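Local coordinates for protein chitinase A (Cycas revoluta, PDB 4R5E) that probably hydrolyses chitin as a plant class V chitinase of glycoside hydrolase family 18, captured here with an allosamidin-type inhibitor in its binding cleft, at residues 190-195 and 237-242. Sequence-based numbering, arbitrary orientation.
With AMI (allosamizoline), chain E; NAA (2-acetamido-2-deoxy-beta-D-allopyranose), chain B.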
loop_
_atom_site.group_PDB
_atom_site.type_symbol
_atom_site.label_atom_id
_atom_site.label_comp_id
_atom_site.label_asym_id
_atom_site.label_seq_id
_atom_site.Cartn_x
_atom_site.Cartn_y
_atom_site.Cartn_z
ATOM N N MET A 190 0.804 5.581 -1.507
ATOM C CA MET A 190 -0.580 5.135 -1.356
ATOM C C MET A 190 -1.486 6.099 -2.107
ATOM O O MET A 190 -2.180 6.934 -1.519
ATOM C CB MET A 190 -0.948 4.995 0.121
ATOM C CG MET A 190 -0.212 3.823 0.769
ATOM S SD MET A 190 -0.570 3.521 2.503
ATOM C CE MET A 190 0.094 5.014 3.224
ATOM N N ALA A 191 -1.482 5.933 -3.430
ATOM C CA ALA A 191 -2.139 6.844 -4.366
ATOM C C ALA A 191 -3.596 6.441 -4.578
ATOM O O ALA A 191 -4.043 6.195 -5.703
ATOM C CB ALA A 191 -1.380 6.855 -5.682
ATOM N N TYR A 192 -4.341 6.386 -3.482
ATOM C CA TYR A 192 -5.742 5.986 -3.517
ATOM C C TYR A 192 -6.423 6.416 -2.220
ATOM O O TYR A 192 -5.797 7.072 -1.388
ATOM C CB TYR A 192 -5.858 4.472 -3.760
ATOM C CG TYR A 192 -4.972 3.620 -2.872
ATOM C CD1 TYR A 192 -5.240 3.458 -1.520
ATOM C CD2 TYR A 192 -3.855 2.985 -3.392
ATOM C CE1 TYR A 192 -4.417 2.678 -0.720
ATOM C CE2 TYR A 192 -3.036 2.201 -2.598
ATOM C CZ TYR A 192 -3.322 2.051 -1.268
ATOM O OH TYR A 192 -2.490 1.272 -0.490
ATOM N N ASP A 193 -7.695 6.050 -2.065
ATOM C CA ASP A 193 -8.528 6.436 -0.922
ATOM C C ASP A 193 -8.737 7.953 -0.844
ATOM O O ASP A 193 -8.886 8.525 0.244
ATOM C CB ASP A 193 -7.985 5.864 0.400
ATOM C CG ASP A 193 -8.305 4.391 0.581
ATOM O OD1 ASP A 193 -9.245 3.883 -0.062
ATOM O OD2 ASP A 193 -7.616 3.739 1.395
ATOM N N PHE A 194 -8.797 8.585 -2.015
ATOM C CA PHE A 194 -9.042 10.022 -2.108
ATOM C C PHE A 194 -10.491 10.360 -1.819
ATOM O O PHE A 194 -10.798 11.472 -1.390
ATOM C CB PHE A 194 -8.717 10.546 -3.506
ATOM C CG PHE A 194 -7.322 10.248 -3.968
ATOM C CD1 PHE A 194 -6.237 10.427 -3.122
ATOM C CD2 PHE A 194 -7.087 9.813 -5.270
ATOM C CE1 PHE A 194 -4.952 10.153 -3.553
ATOM C CE2 PHE A 194 -5.802 9.543 -5.706
ATOM C CZ PHE A 194 -4.730 9.714 -4.846
ATOM N N HIS A 195 -11.376 9.407 -2.100
ATOM C CA HIS A 195 -12.810 9.590 -1.957
ATOM C C HIS A 195 -13.439 8.295 -1.481
ATOM O O HIS A 195 -12.929 7.209 -1.767
ATOM C CB HIS A 195 -13.414 10.005 -3.298
ATOM C CG HIS A 195 -12.819 11.257 -3.860
ATOM N ND1 HIS A 195 -13.015 12.498 -3.293
ATOM C CD2 HIS A 195 -12.010 11.455 -4.926
ATOM C CE1 HIS A 195 -12.360 13.407 -3.992
ATOM N NE2 HIS A 195 -11.741 12.801 -4.988
ATOM N N GLY A 237 1.098 3.029 -5.902
ATOM C CA GLY A 237 0.073 2.153 -5.353
ATOM C C GLY A 237 -1.186 2.149 -6.184
ATOM O O GLY A 237 -1.611 3.194 -6.673
ATOM N N ILE A 238 -1.773 0.961 -6.327
ATOM C CA ILE A 238 -3.028 0.749 -7.036
ATOM C C ILE A 238 -3.887 -0.175 -6.172
ATOM O O ILE A 238 -3.421 -1.234 -5.740
ATOM C CB ILE A 238 -2.803 0.092 -8.413
ATOM C CG1 ILE A 238 -1.825 0.924 -9.255
ATOM C CG2 ILE A 238 -4.133 -0.086 -9.143
ATOM C CD1 ILE A 238 -1.392 0.254 -10.537
ATOM N N PRO A 239 -5.137 0.220 -5.900
ATOM C CA PRO A 239 -5.974 -0.620 -5.055
ATOM C C PRO A 239 -6.620 -1.777 -5.815
ATOM O O PRO A 239 -6.986 -1.635 -6.983
ATOM C CB PRO A 239 -7.041 0.357 -4.560
ATOM C CG PRO A 239 -7.194 1.314 -5.686
ATOM C CD PRO A 239 -5.845 1.435 -6.340
ATOM N N LEU A 240 -6.742 -2.920 -5.138
ATOM C CA LEU A 240 -7.503 -4.056 -5.649
ATOM C C LEU A 240 -8.877 -4.134 -4.988
ATOM O O LEU A 240 -9.519 -5.187 -4.970
ATOM C CB LEU A 240 -6.721 -5.357 -5.443
ATOM C CG LEU A 240 -5.452 -5.481 -6.283
ATOM C CD1 LEU A 240 -4.707 -6.753 -5.909
ATOM C CD2 LEU A 240 -5.781 -5.451 -7.771
ATOM N N PHE A 241 -9.317 -3.000 -4.447
ATOM C CA PHE A 241 -10.644 -2.848 -3.880
ATOM C C PHE A 241 -11.209 -1.527 -4.370
ATOM O O PHE A 241 -10.469 -0.648 -4.828
ATOM C CB PHE A 241 -10.590 -2.844 -2.348
ATOM C CG PHE A 241 -9.864 -1.664 -1.782
ATOM C CD1 PHE A 241 -8.482 -1.681 -1.662
ATOM C CD2 PHE A 241 -10.551 -0.514 -1.421
ATOM C CE1 PHE A 241 -7.800 -0.583 -1.172
ATOM C CE2 PHE A 241 -9.873 0.588 -0.923
ATOM C CZ PHE A 241 -8.493 0.553 -0.808
ATOM N N GLY A 242 -12.523 -1.400 -4.269
ATOM C CA GLY A 242 -13.212 -0.157 -4.585
ATOM C C GLY A 242 -13.861 0.416 -3.350
ATOM O O GLY A 242 -14.028 -0.283 -2.348
HETATM C C1 AMI E . -3.387 0.706 3.331
HETATM C C2 AMI E . -2.888 0.314 4.718
HETATM C C3 AMI E . -3.760 -0.844 5.182
HETATM C C4 AMI E . -5.087 -0.568 4.461
HETATM C C5 AMI E . -4.634 -0.122 3.073
HETATM C C6 AMI E . -5.660 0.572 2.173
HETATM C C7 AMI E . -1.271 -0.074 3.208
HETATM C C8 AMI E . 1.054 -0.791 3.364
HETATM C C9 AMI E . 0.042 -0.302 1.171
HETATM N N2 AMI E . -1.518 -0.111 4.445
HETATM N N7 AMI E . -0.128 -0.376 2.620
HETATM O O3 AMI E . -3.851 -0.896 6.612
HETATM O O4 AMI E . -5.934 -1.718 4.398
HETATM O O6 AMI E . -6.179 1.753 2.776
HETATM O O7 AMI E . -2.384 0.327 2.399
HETATM C C1 NAA B . -6.778 -2.094 5.486
HETATM C C2 NAA B . -7.883 -3.035 5.031
HETATM C C3 NAA B . -8.625 -3.596 6.240
HETATM C C4 NAA B . -7.673 -4.174 7.288
HETATM C C5 NAA B . -6.561 -3.181 7.591
HETATM C C6 NAA B . -5.522 -3.743 8.566
HETATM C C7 NAA B . -8.879 -2.566 2.826
HETATM C C8 NAA B . -9.891 -1.757 2.065
HETATM N N2 NAA B . -8.805 -2.336 4.140
HETATM O O3 NAA B . -9.409 -2.544 6.826
HETATM O O4 NAA B . -8.373 -4.428 8.519
HETATM O O5 NAA B . -5.917 -2.815 6.370
HETATM O O6 NAA B . -4.462 -2.795 8.752
HETATM O O7 NAA B . -8.183 -3.387 2.247
HETATM O O HOH W 1 -3.606 4.615 -7.922
#
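The ring of Y192 meets P239 CB over one face, while the carbonyl carbon of M190 lies above the other face, displaced from the ring centre. Its edge is directed at the backbone of 237-242, near I238 N, with Y192 CE2 4.0 Å from G237 C. The proline ring and the tyrosine side chain run alongside one another with opposite headings, P239 CD coming within 3.9 Å of Y192 CD2. At F241, the methyl C8 of the bound NAA sits 3.6 Å above the centre of one face, a CH-pi arrangement, and D193 OD1 lies in the ring plane at the edge, 3.5 Å from F241 CE2. The D193 carboxylate is turned 49° from that ring, and OD1 also forms a salt bridge with R243. Strands 186-190 and 234-247 are parallel neighbours in the TIM barrel of family 18, and the contact joins the loop following the first to the second at the sugar-binding cleft. Chi1 of 48° tucks Y192 CG between its own N and C, which turns the ring toward 237-242 and lets the hydroxyl donate to AMI O7 at 3.0 Å. This oxygen belongs to the oxazoline ring, which is thought to mimic the oxazolinium intermediate of family 18 enzymes. A phenylalanine in place of Y192 would probably keep the packing on P239 but leave AMI O7 without this donor. D193 OD2 accepts from AMI O6 at 2.8 Å. No direct hydrogen bond joins the two segments; a water bridges them, donating to A191 O and, at 2.7 Å, to G237 O.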